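PDB 1ODO: putative cytochrome P450 154A1 from Streptomyces coelicolor, which is a haem-binding member of the cytochrome P450 family, whose haem iron carries a bound 4-phenyl-1H-imidazole in this model. Local coordinates for residues Ala83-Phe88 and Leu232-Leu237; Arg168-Gly173 and Gln185-Arg190; Trp76-Trp81 and Phe175-Asp180. All blocks are in the same frame, centred on the assembly; numbering follows the deposited sequence.

Interaction 1. Residues Ala83-Phe88 and Leu232-Leu237. With HEM (protoporphyrin IX containing Fe), chain B; PIM (4-phenyl-1H-imidazole), chain C.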
loop_
_atom_site.group_PDB
_atom_site.type_symbol
_atom_site.label_atom_id
_atom_site.label_comp_id
_atom_site.label_asym_id
_atom_site.label_seq_id
_atom_site.Cartn_x
_atom_site.Cartn_y
_atom_site.Cartn_z
ATOM N N ALA A 83 15.435 -4.435 -5.491
ATOM C CA ALA A 83 16.295 -4.352 -6.666
ATOM C C ALA A 83 15.976 -3.227 -7.647
ATOM O O ALA A 83 16.817 -2.880 -8.481
ATOM C CB ALA A 83 16.300 -5.700 -7.400
ATOM N N VAL A 84 14.775 -2.662 -7.562
ATOM C CA VAL A 84 14.404 -1.578 -8.467
ATOM C C VAL A 84 15.291 -0.369 -8.205
ATOM O O VAL A 84 15.910 -0.259 -7.149
ATOM C CB VAL A 84 12.928 -1.130 -8.284
ATOM C CG1 VAL A 84 11.976 -2.210 -8.798
ATOM C CG2 VAL A 84 12.652 -0.825 -6.818
ATOM N N GLU A 85 15.351 0.528 -9.181
ATOM C CA GLU A 85 16.152 1.734 -9.068
ATOM C C GLU A 85 15.207 2.923 -9.176
ATOM O O GLU A 85 14.997 3.463 -10.260
ATOM C CB GLU A 85 17.195 1.799 -10.185
ATOM C CG GLU A 85 18.227 0.686 -10.140
ATOM C CD GLU A 85 19.191 0.751 -11.307
ATOM O OE1 GLU A 85 19.894 1.778 -11.437
ATOM O OE2 GLU A 85 19.239 -0.218 -12.094
ATOM N N ASN A 86 14.610 3.299 -8.052
ATOM C CA ASN A 86 13.686 4.424 -8.017
ATOM C C ASN A 86 13.748 5.047 -6.625
ATOM O O ASN A 86 14.609 4.689 -5.824
ATOM C CB ASN A 86 12.253 3.975 -8.360
ATOM C CG ASN A 86 11.772 2.837 -7.486
ATOM O OD1 ASN A 86 12.140 2.747 -6.313
ATOM N ND2 ASN A 86 10.931 1.966 -8.047
ATOM N N MET A 87 12.849 5.975 -6.329
ATOM C CA MET A 87 12.862 6.616 -5.016
ATOM C C MET A 87 12.665 5.631 -3.867
ATOM O O MET A 87 13.151 5.862 -2.758
ATOM C CB MET A 87 11.787 7.702 -4.946
ATOM C CG MET A 87 10.363 7.171 -4.847
ATOM S SD MET A 87 9.141 8.500 -4.795
ATOM C CE MET A 87 8.845 8.739 -6.560
ATOM N N PHE A 88 11.958 4.534 -4.137
ATOM C CA PHE A 88 11.679 3.502 -3.138
ATOM C C PHE A 88 12.942 2.816 -2.606
ATOM O O PHE A 88 12.926 2.219 -1.528
ATOM C CB PHE A 88 10.734 2.450 -3.744
ATOM C CG PHE A 88 10.090 1.534 -2.731
ATOM C CD1 PHE A 88 9.049 1.985 -1.925
ATOM C CD2 PHE A 88 10.511 0.212 -2.603
ATOM C CE1 PHE A 88 8.434 1.132 -1.008
ATOM C CE2 PHE A 88 9.904 -0.650 -1.689
ATOM C CZ PHE A 88 8.863 -0.189 -0.891
ATOM N N LEU A 232 13.617 5.081 -15.229
ATOM C CA LEU A 232 12.352 5.404 -15.872
ATOM C C LEU A 232 11.364 4.253 -15.712
ATOM O O LEU A 232 10.272 4.435 -15.167
ATOM C CB LEU A 232 12.541 5.686 -17.366
ATOM C CG LEU A 232 11.236 5.740 -18.179
ATOM C CD1 LEU A 232 10.329 6.847 -17.647
ATOM C CD2 LEU A 232 11.552 5.975 -19.651
ATOM N N ARG A 233 11.744 3.067 -16.180
ATOM C CA ARG A 233 10.851 1.921 -16.072
ATOM C C ARG A 233 10.554 1.535 -14.627
ATOM O O ARG A 233 9.425 1.177 -14.307
ATOM C CB ARG A 233 11.400 0.720 -16.870
ATOM C CG ARG A 233 12.727 0.154 -16.407
ATOM C CD ARG A 233 13.522 -0.428 -17.589
ATOM N NE ARG A 233 12.839 -1.506 -18.312
ATOM C CZ ARG A 233 13.081 -2.805 -18.140
ATOM N NH1 ARG A 233 13.988 -3.207 -17.258
ATOM N NH2 ARG A 233 12.432 -3.707 -18.871
ATOM N N ASP A 234 11.549 1.633 -13.751
ATOM C CA ASP A 234 11.343 1.284 -12.349
ATOM C C ASP A 234 10.455 2.292 -11.623
ATOM O O ASP A 234 9.728 1.932 -10.697
ATOM C CB ASP A 234 12.691 1.127 -11.637
ATOM C CG ASP A 234 13.403 -0.157 -12.026
ATOM O OD1 ASP A 234 12.849 -0.921 -12.851
ATOM O OD2 ASP A 234 14.512 -0.410 -11.509
ATOM N N THR A 235 10.513 3.556 -12.027
ATOM C CA THR A 235 9.682 4.567 -11.387
ATOM C C THR A 235 8.251 4.321 -11.870
ATOM O O THR A 235 7.292 4.446 -11.108
ATOM C CB THR A 235 10.126 5.990 -11.756
ATOM O OG1 THR A 235 11.426 6.231 -11.205
ATOM C CG2 THR A 235 9.147 7.023 -11.201
ATOM N N LEU A 236 8.108 3.950 -13.140
ATOM C CA LEU A 236 6.776 3.684 -13.677
ATOM C C LEU A 236 6.204 2.440 -13.002
ATOM O O LEU A 236 5.015 2.377 -12.709
ATOM C CB LEU A 236 6.832 3.474 -15.192
ATOM C CG LEU A 236 7.091 4.742 -16.007
ATOM C CD1 LEU A 236 7.149 4.388 -17.489
ATOM C CD2 LEU A 236 5.985 5.756 -15.746
ATOM N N LEU A 237 7.058 1.453 -12.754
ATOM C CA LEU A 237 6.623 0.217 -12.109
ATOM C C LEU A 237 6.043 0.564 -10.740
ATOM O O LEU A 237 4.968 0.094 -10.366
ATOM C CB LEU A 237 7.810 -0.745 -11.958
ATOM C CG LEU A 237 7.535 -2.141 -11.381
ATOM C CD1 LEU A 237 8.623 -3.098 -11.831
ATOM C CD2 LEU A 237 7.454 -2.085 -9.860
HETATM C CHA HEM B . 5.485 4.537 -0.385
HETATM C CHB HEM B . 2.800 6.054 -4.083
HETATM C CHC HEM B . -1.175 4.434 -1.872
HETATM C CHD HEM B . 1.522 2.907 1.799
HETATM C C1A HEM B . 5.124 5.111 -1.580
HETATM C C2A HEM B . 6.027 5.724 -2.549
HETATM C C3A HEM B . 5.281 6.141 -3.582
HETATM C C4A HEM B . 3.893 5.812 -3.292
HETATM C CMA HEM B . 5.759 6.842 -4.866
HETATM C CAA HEM B . 7.556 5.837 -2.365
HETATM C CBA HEM B . 7.914 7.074 -1.521
HETATM C CGA HEM B . 9.405 7.283 -1.259
HETATM O O1A HEM B . 10.098 6.217 -1.098
HETATM O O2A HEM B . 9.834 8.434 -1.211
HETATM C C1B HEM B . 1.493 5.743 -3.817
HETATM C C2B HEM B . 0.385 6.024 -4.713
HETATM C C3B HEM B . -0.743 5.570 -4.095
HETATM C C4B HEM B . -0.344 5.009 -2.823
HETATM C CMB HEM B . 0.519 6.706 -6.091
HETATM C CAB HEM B . -2.201 5.606 -4.591
HETATM C CBB HEM B . -2.786 7.019 -4.743
HETATM C C1C HEM B . -0.779 3.881 -0.663
HETATM C C2C HEM B . -1.702 3.270 0.306
HETATM C C3C HEM B . -0.945 2.835 1.338
HETATM C C4C HEM B . 0.428 3.174 1.021
HETATM C CMC HEM B . -3.245 3.183 0.087
HETATM C CAC HEM B . -1.335 2.101 2.648
HETATM C CBC HEM B . -2.522 2.667 3.435
HETATM C C1D HEM B . 2.831 3.203 1.539
HETATM C C2D HEM B . 3.952 2.881 2.391
HETATM C C3D HEM B . 5.071 3.330 1.775
HETATM C C4D HEM B . 4.646 3.949 0.540
HETATM C CMD HEM B . 3.842 2.142 3.739
HETATM C CAD HEM B . 6.511 3.175 2.290
HETATM C CBD HEM B . 6.931 3.997 3.513
HETATM C CGD HEM B . 8.356 3.602 3.837
HETATM O O1D HEM B . 8.571 2.935 4.856
HETATM O O2D HEM B . 9.230 3.947 3.009
HETATM N NA HEM B . 3.837 5.187 -2.056
HETATM N NB HEM B . 1.022 5.114 -2.669
HETATM N NC HEM B . 0.512 3.814 -0.199
HETATM N ND HEM B . 3.269 3.859 0.392
HETATM FE FE HEM B . 2.167 4.500 -1.114
HETATM N N1 PIM C . 2.188 0.561 -3.050
HETATM C C2 PIM C . 1.562 1.627 -2.423
HETATM N N3 PIM C . 2.418 2.477 -2.152
HETATM C C4 PIM C . 3.613 2.075 -2.549
HETATM C C5 PIM C . 3.495 0.872 -3.118
HETATM C C6 PIM C . 4.528 -0.030 -3.738
HETATM C C7 PIM C . 4.115 -0.923 -4.780
HETATM C C8 PIM C . 5.103 -1.791 -5.381
HETATM C C9 PIM C . 6.440 -1.726 -4.917
HETATM C C10 PIM C . 6.840 -0.836 -3.885
HETATM C C11 PIM C . 5.841 0.007 -3.313
HETATM O O HOH W 1 11.634 7.315 -8.491
#
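Glu85 and Asn86 of the loop lean on helix 229-244 at Asp234, a buried acid that accepts one bond across the contact through its carboxylate and one through its main-chain O. The backbone N of Glu85 donates to Asp234 OD2 at 2.6 Å (154°), arriving on the anti side of the carboxylate; Tyr192 of helix 181-204 holds the other oxygen, OD1, which fixes the group's rotation. Aspartate suits the place because a short acidic arm can collect the N-H of a loop that has just left helical geometry at Val84, whose CB and CG1 pack across the same carboxylate.

Asn86 ND2 reaches Asp234 O at 2.9 Å (163°), with the acceptor in the amide plane but the donor above the carbonyl plane. With CG set between the backbone N and the carbonyl carbon (chi1 54°), the amide folds back over its own chain, and Asn86 OD1 meets Phe88 N in a weak bond of 2.8 Å. One asparagine thus ties the helix to the start of the 3-10 turn. A water links Thr235 OG1 (2.9 Å) to Met87 N (2.8 Å), while that hydroxyl also bonds Glu231 O.

The looser side belongs to partly exposed Glu85, whose CB and CG merely graze Asp234. The two acids lie near each other without their charged atoms touching. Glu85 O is covered by Asp234 CB and has no hydrogen-bonding partner in the model.

Met87 packs against a haem propionate, and the C10-C11 edge of the phenyl ring of 4-phenyl-1H-imidazole points into one face of Phe88; the ligand's N3 binds the haem iron at 2.3 Å. This is the P450 arrangement in which the loop between helices B' and C is pinned to the long distal helix and lines the pocket above the haem.

Interaction 2. Residues Arg168-Gly173 and Gln185-Arg190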
loop_
_atom_site.group_PDB
_atom_site.type_symbol
_atom_site.label_atom_id
_atom_site.label_comp_id
_atom_site.label_asym_id
_atom_site.label_seq_id
_atom_site.Cartn_x
_atom_site.Cartn_y
_atom_site.Cartn_z
ATOM N N ARG A 168 -3.182 -5.516 -14.204
ATOM C CA ARG A 168 -3.890 -6.154 -13.097
ATOM C C ARG A 168 -3.308 -7.420 -12.467
ATOM O O ARG A 168 -2.963 -7.424 -11.282
ATOM C CB ARG A 168 -5.344 -6.400 -13.505
ATOM C CG ARG A 168 -6.097 -5.111 -13.796
ATOM C CD ARG A 168 -7.462 -5.382 -14.386
ATOM N NE ARG A 168 -8.322 -6.129 -13.476
ATOM C CZ ARG A 168 -9.530 -6.577 -13.803
ATOM N NH1 ARG A 168 -10.010 -6.356 -15.021
ATOM N NH2 ARG A 168 -10.263 -7.237 -12.915
ATOM N N ALA A 169 -3.207 -8.496 -13.240
ATOM C CA ALA A 169 -2.667 -9.746 -12.710
ATOM C C ALA A 169 -1.199 -9.645 -12.312
ATOM O O ALA A 169 -0.745 -10.324 -11.387
ATOM C CB ALA A 169 -2.849 -10.869 -13.733
ATOM N N LEU A 170 -0.460 -8.794 -13.014
ATOM C CA LEU A 170 0.959 -8.610 -12.740
ATOM C C LEU A 170 1.229 -7.838 -11.453
ATOM O O LEU A 170 2.145 -8.176 -10.699
ATOM C CB LEU A 170 1.617 -7.920 -13.936
ATOM C CG LEU A 170 1.429 -8.698 -15.245
ATOM C CD1 LEU A 170 2.112 -7.967 -16.389
ATOM C CD2 LEU A 170 2.007 -10.102 -15.093
ATOM N N VAL A 171 0.446 -6.796 -11.195
ATOM C CA VAL A 171 0.653 -6.026 -9.976
ATOM C C VAL A 171 0.249 -6.915 -8.805
ATOM O O VAL A 171 0.838 -6.845 -7.724
ATOM C CB VAL A 171 -0.170 -4.728 -9.982
ATOM C CG1 VAL A 171 -0.066 -4.038 -8.623
ATOM C CG2 VAL A 171 0.355 -3.807 -11.064
ATOM N N ASP A 172 -0.751 -7.763 -9.029
ATOM C CA ASP A 172 -1.219 -8.674 -7.986
ATOM C C ASP A 172 -0.041 -9.586 -7.635
ATOM O O ASP A 172 0.222 -9.876 -6.463
ATOM C CB ASP A 172 -2.381 -9.527 -8.505
ATOM C CG ASP A 172 -2.829 -10.577 -7.501
ATOM O OD1 ASP A 172 -3.447 -10.204 -6.478
ATOM O OD2 ASP A 172 -2.558 -11.778 -7.728
ATOM N N GLY A 173 0.669 -10.031 -8.667
ATOM C CA GLY A 173 1.811 -10.904 -8.455
ATOM C C GLY A 173 2.898 -10.270 -7.602
ATOM O O GLY A 173 3.572 -10.959 -6.839
ATOM N N GLN A 185 10.048 -14.281 -10.520
ATOM C CA GLN A 185 10.900 -13.837 -11.612
ATOM C C GLN A 185 10.100 -13.751 -12.918
ATOM O O GLN A 185 10.275 -12.817 -13.702
ATOM C CB GLN A 185 12.068 -14.817 -11.729
ATOM C CG GLN A 185 13.016 -14.606 -12.874
ATOM C CD GLN A 185 14.206 -15.545 -12.772
ATOM O OE1 GLN A 185 15.115 -15.329 -11.965
ATOM N NE2 GLN A 185 14.192 -16.607 -13.569
ATOM N N ALA A 186 9.217 -14.717 -13.145
ATOM C CA ALA A 186 8.402 -14.724 -14.357
ATOM C C ALA A 186 7.409 -13.558 -14.331
ATOM O O ALA A 186 7.211 -12.874 -15.337
ATOM C CB ALA A 186 7.654 -16.046 -14.483
ATOM N N ASN A 187 6.788 -13.334 -13.176
ATOM C CA ASN A 187 5.823 -12.247 -13.041
ATOM C C ASN A 187 6.520 -10.916 -13.275
ATOM O O ASN A 187 5.996 -10.034 -13.956
ATOM C CB ASN A 187 5.183 -12.259 -11.648
ATOM C CG ASN A 187 4.181 -11.132 -11.461
ATOM O OD1 ASN A 187 4.486 -10.107 -10.844
ATOM N ND2 ASN A 187 2.986 -11.307 -12.010
ATOM N N THR A 188 7.711 -10.773 -12.710
ATOM C CA THR A 188 8.467 -9.543 -12.869
ATOM C C THR A 188 8.805 -9.304 -14.338
ATOM O O THR A 188 8.670 -8.186 -14.836
ATOM C CB THR A 188 9.758 -9.587 -12.031
ATOM O OG1 THR A 188 9.411 -9.567 -10.640
ATOM C CG2 THR A 188 10.653 -8.390 -12.346
ATOM N N ALA A 189 9.230 -10.355 -15.035
ATOM C CA ALA A 189 9.579 -10.227 -16.446
ATOM C C ALA A 189 8.369 -9.774 -17.264
ATOM O O ALA A 189 8.484 -8.917 -18.142
ATOM C CB ALA A 189 10.113 -11.553 -16.981
ATOM N N ARG A 190 7.209 -10.351 -16.971
ATOM C CA ARG A 190 5.988 -9.997 -17.683
ATOM C C ARG A 190 5.614 -8.546 -17.421
ATOM O O ARG A 190 5.124 -7.849 -18.308
ATOM C CB ARG A 190 4.845 -10.917 -17.248
ATOM C CG ARG A 190 4.997 -12.339 -17.764
ATOM C CD ARG A 190 4.168 -13.323 -16.953
ATOM N NE ARG A 190 4.496 -14.701 -17.315
ATOM C CZ ARG A 190 4.397 -15.732 -16.487
ATOM N NH1 ARG A 190 3.980 -15.546 -15.239
ATOM N NH2 ARG A 190 4.716 -16.950 -16.906
#
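Leu170 of helix 161-175 and Asn187 of helix 181-204 face each other with CA atoms 6.1 Å apart, where the two short segments run in broadly opposed directions (137° between their N-to-C senses) and their axes come within 9.2 Å.

Leucine suits the interface because its two methyls can spread over a neighbouring helix turn. Leu170 CD1 sits 3.6 Å from Arg190 O, while Leu170 CD2 touches Arg190 CB at 3.7 Å; the two side chains meet at about a right angle. With CG anti to the carbonyl carbon (chi1 -57°), the leucine tip swings over to the partner helix, where Leu191 and Val194 extend the greasy surface.

Asn187, one turn earlier than Arg190, carries the other half of the contact. Its CG, anti to the backbone N (chi1 179°), carries the side chain across to the main chain of Leu170 and Gly173, so that Asn187 CG lies 3.8 Å from Gly173 CA. Glycine fits here: without a side chain, it lets Asn187 come close to its backbone.

Arg190 takes part through its CB and its main-chain carbonyl. The chain extends outward to the exposed surface, and its guanidinium lies with one face over Ala186 CB.

On another side of helix 161-175, Val171 packs on Ser241 and Tyr244 of helix 229-244. Two helices running in broadly opposed directions and resting on the long distal helix in this way are the F and G pair that roofs the P450 pocket.

Interaction 3. Residues Trp76-Trp81 and Phe175-Asp180. With PIM (4-phenyl-1H-imidazole), chain C.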
loop_
_atom_site.group_PDB
_atom_site.type_symbol
_atom_site.label_atom_id
_atom_site.label_comp_id
_atom_site.label_asym_id
_atom_site.label_seq_id
_atom_site.Cartn_x
_atom_site.Cartn_y
_atom_site.Cartn_z
ATOM N N TRP A 76 16.046 -14.627 -3.613
ATOM C CA TRP A 76 14.888 -14.139 -2.868
ATOM C C TRP A 76 13.686 -13.804 -3.747
ATOM O O TRP A 76 13.791 -13.018 -4.689
ATOM C CB TRP A 76 15.290 -12.910 -2.057
ATOM C CG TRP A 76 14.357 -12.559 -0.936
ATOM C CD1 TRP A 76 13.710 -13.427 -0.103
ATOM C CD2 TRP A 76 14.090 -11.246 -0.431
ATOM N NE1 TRP A 76 13.062 -12.736 0.896
ATOM C CE2 TRP A 76 13.282 -11.395 0.719
ATOM C CE3 TRP A 76 14.462 -9.956 -0.835
ATOM C CZ2 TRP A 76 12.840 -10.302 1.474
ATOM C CZ3 TRP A 76 14.022 -8.867 -0.084
ATOM C CH2 TRP A 76 13.221 -9.049 1.057
ATOM N N PRO A 77 12.524 -14.402 -3.444
ATOM C CA PRO A 77 11.305 -14.151 -4.218
ATOM C C PRO A 77 10.848 -12.693 -4.159
ATOM O O PRO A 77 10.109 -12.241 -5.027
ATOM C CB PRO A 77 10.289 -15.099 -3.582
ATOM C CG PRO A 77 11.144 -16.249 -3.123
ATOM C CD PRO A 77 12.327 -15.525 -2.508
ATOM N N LEU A 78 11.285 -11.962 -3.133
ATOM C CA LEU A 78 10.900 -10.557 -2.988
ATOM C C LEU A 78 11.964 -9.586 -3.492
ATOM O O LEU A 78 11.921 -8.397 -3.180
ATOM C CB LEU A 78 10.599 -10.240 -1.518
ATOM C CG LEU A 78 9.506 -11.066 -0.833
ATOM C CD1 LEU A 78 9.229 -10.490 0.547
ATOM C CD2 LEU A 78 8.240 -11.044 -1.672
ATOM N N ALA A 79 12.904 -10.093 -4.286
ATOM C CA ALA A 79 13.983 -9.275 -4.830
ATOM C C ALA A 79 13.557 -7.957 -5.476
ATOM O O ALA A 79 14.228 -6.939 -5.308
ATOM C CB ALA A 79 14.799 -10.098 -5.831
ATOM N N LEU A 80 12.450 -7.970 -6.211
ATOM C CA LEU A 80 11.976 -6.755 -6.872
ATOM C C LEU A 80 11.757 -5.580 -5.916
ATOM O O LEU A 80 11.936 -4.422 -6.294
ATOM C CB LEU A 80 10.679 -7.034 -7.634
ATOM C CG LEU A 80 10.149 -5.864 -8.472
ATOM C CD1 LEU A 80 11.146 -5.537 -9.583
ATOM C CD2 LEU A 80 8.793 -6.219 -9.065
ATOM N N TRP A 81 11.376 -5.878 -4.681
ATOM C CA TRP A 81 11.140 -4.825 -3.700
ATOM C C TRP A 81 12.396 -4.047 -3.325
ATOM O O TRP A 81 12.308 -2.900 -2.879
ATOM C CB TRP A 81 10.521 -5.408 -2.423
ATOM C CG TRP A 81 9.083 -5.786 -2.575
ATOM C CD1 TRP A 81 8.585 -6.914 -3.159
ATOM C CD2 TRP A 81 7.951 -5.005 -2.175
ATOM N NE1 TRP A 81 7.210 -6.885 -3.150
ATOM C CE2 TRP A 81 6.794 -5.723 -2.553
ATOM C CE3 TRP A 81 7.801 -3.766 -1.537
ATOM C CZ2 TRP A 81 5.503 -5.243 -2.313
ATOM C CZ3 TRP A 81 6.519 -3.288 -1.299
ATOM C CH2 TRP A 81 5.384 -4.028 -1.689
ATOM N N PHE A 175 2.588 -8.480 -5.065
ATOM C CA PHE A 175 2.243 -8.626 -3.653
ATOM C C PHE A 175 1.976 -10.071 -3.229
ATOM O O PHE A 175 1.726 -10.340 -2.055
ATOM C CB PHE A 175 1.028 -7.762 -3.303
ATOM C CG PHE A 175 1.321 -6.289 -3.291
ATOM C CD1 PHE A 175 1.410 -5.574 -4.481
ATOM C CD2 PHE A 175 1.536 -5.620 -2.091
ATOM C CE1 PHE A 175 1.707 -4.210 -4.475
ATOM C CE2 PHE A 175 1.835 -4.260 -2.073
ATOM C CZ PHE A 175 1.921 -3.553 -3.270
ATOM N N ASP A 176 2.031 -10.997 -4.181
ATOM C CA ASP A 176 1.793 -12.407 -3.881
ATOM C C ASP A 176 3.049 -13.023 -3.267
ATOM O O ASP A 176 3.934 -13.488 -3.985
ATOM C CB ASP A 176 1.435 -13.164 -5.159
ATOM C CG ASP A 176 0.969 -14.575 -4.881
ATOM O OD1 ASP A 176 1.286 -15.102 -3.793
ATOM O OD2 ASP A 176 0.294 -15.155 -5.754
ATOM N N THR A 177 3.121 -13.040 -1.941
ATOM C CA THR A 177 4.281 -13.598 -1.261
ATOM C C THR A 177 4.314 -15.123 -1.169
ATOM O O THR A 177 5.154 -15.681 -0.460
ATOM C CB THR A 177 4.429 -12.987 0.153
ATOM O OG1 THR A 177 3.196 -13.111 0.863
ATOM C CG2 THR A 177 4.797 -11.503 0.053
ATOM N N THR A 178 3.409 -15.794 -1.879
ATOM C CA THR A 178 3.370 -17.257 -1.862
ATOM C C THR A 178 4.112 -17.804 -3.088
ATOM O O THR A 178 4.348 -19.005 -3.197
ATOM C CB THR A 178 1.916 -17.812 -1.878
ATOM O OG1 THR A 178 1.301 -17.540 -3.148
ATOM C CG2 THR A 178 1.086 -17.167 -0.768
ATOM N N LEU A 179 4.485 -16.919 -4.010
ATOM C CA LEU A 179 5.200 -17.337 -5.217
ATOM C C LEU A 179 6.654 -17.673 -4.919
ATOM O O LEU A 179 7.285 -17.024 -4.074
ATOM C CB LEU A 179 5.166 -16.225 -6.271
ATOM C CG LEU A 179 3.799 -15.761 -6.779
ATOM C CD1 LEU A 179 3.995 -14.685 -7.832
ATOM C CD2 LEU A 179 3.033 -16.939 -7.363
ATOM N N ASP A 180 7.195 -18.687 -5.598
ATOM C CA ASP A 180 8.588 -19.041 -5.359
ATOM C C ASP A 180 9.440 -18.141 -6.247
ATOM O O ASP A 180 8.906 -17.365 -7.042
ATOM C CB ASP A 180 8.879 -20.531 -5.640
ATOM C CG ASP A 180 8.607 -20.943 -7.081
ATOM O OD1 ASP A 180 8.744 -20.109 -8.002
ATOM O OD2 ASP A 180 8.275 -22.132 -7.292
HETATM N N1 PIM C . 2.188 0.561 -3.050
HETATM C C2 PIM C . 1.562 1.627 -2.423
HETATM N N3 PIM C . 2.418 2.477 -2.152
HETATM C C4 PIM C . 3.613 2.075 -2.549
HETATM C C5 PIM C . 3.495 0.872 -3.118
HETATM C C6 PIM C . 4.528 -0.030 -3.738
HETATM C C7 PIM C . 4.115 -0.923 -4.780
HETATM C C8 PIM C . 5.103 -1.791 -5.381
HETATM C C9 PIM C . 6.440 -1.726 -4.917
HETATM C C10 PIM C . 6.840 -0.836 -3.885
HETATM C C11 PIM C . 5.841 0.007 -3.313
#
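Trp81 and Phe175 meet in the wall of the P450 distal pocket, where the B' region approaches the turn between the F and G helices. The aromatic contact is T-shaped: the six-membered edge of Trp81 points at the face of Phe175, centroids 5.2 Å apart and planes at 88°, with Trp81 CH2 3.6 Å from Phe175 CE2. Both rings also touch 4-phenyl-1H-imidazole. Trp81 turns a face to its phenyl ring, and Phe175 CZ reaches C7 of the ligand at 3.7 Å. Large flat apolar rings suit a wall that here lies against a planar ligand; Trp81 NE1 is satisfied by Val174 O.

Aliphatic packing continues the seam outward. Leu78 CD2 meets Thr177 CG2 at 3.9 Å, and Pro77, at the second position of a type I turn, rests its CB on Leu179 O at 3.6 Å. Proline's rigid ring fits both the turn and the backbone it covers.

No hydrogen bond spans the two segments; polar groups are met within the loop or by other parts of the chain. Thr177 OG1 bonds Pro12 O, Asp180 N-caps helix 181-204 through Glu183 N, and an Asx turn is closed where Asp176 OD1 accepts Thr178 N at 2.9 Å and, through its syn lone pair, Thr178 OG1.

In the fold
Two of the contacts line the distal pocket and the third lies behind it. Along the chain their segments come in the order 76-81, 83-88, 168-173, 175-180, 185-190 and 232-237, so interaction 3 crosses both others, while interaction 2 falls wholly between the halves of interaction 1. Centres of interactions 2 and 3 are about 10 Å apart; each lies 15 to 16 Å from that of interaction 1. Interaction 2 pairs helices 161-175 and 181-204, and interaction 3 uses the loop that joins them; interactions 1 and 3 are joined by helix 80-83 and touch where Phe88 CE2 lies 3.5 Å from Trp81 O. Interactions 1 and 3 supply residues of the pocket, and interaction 2 packs the helices above it.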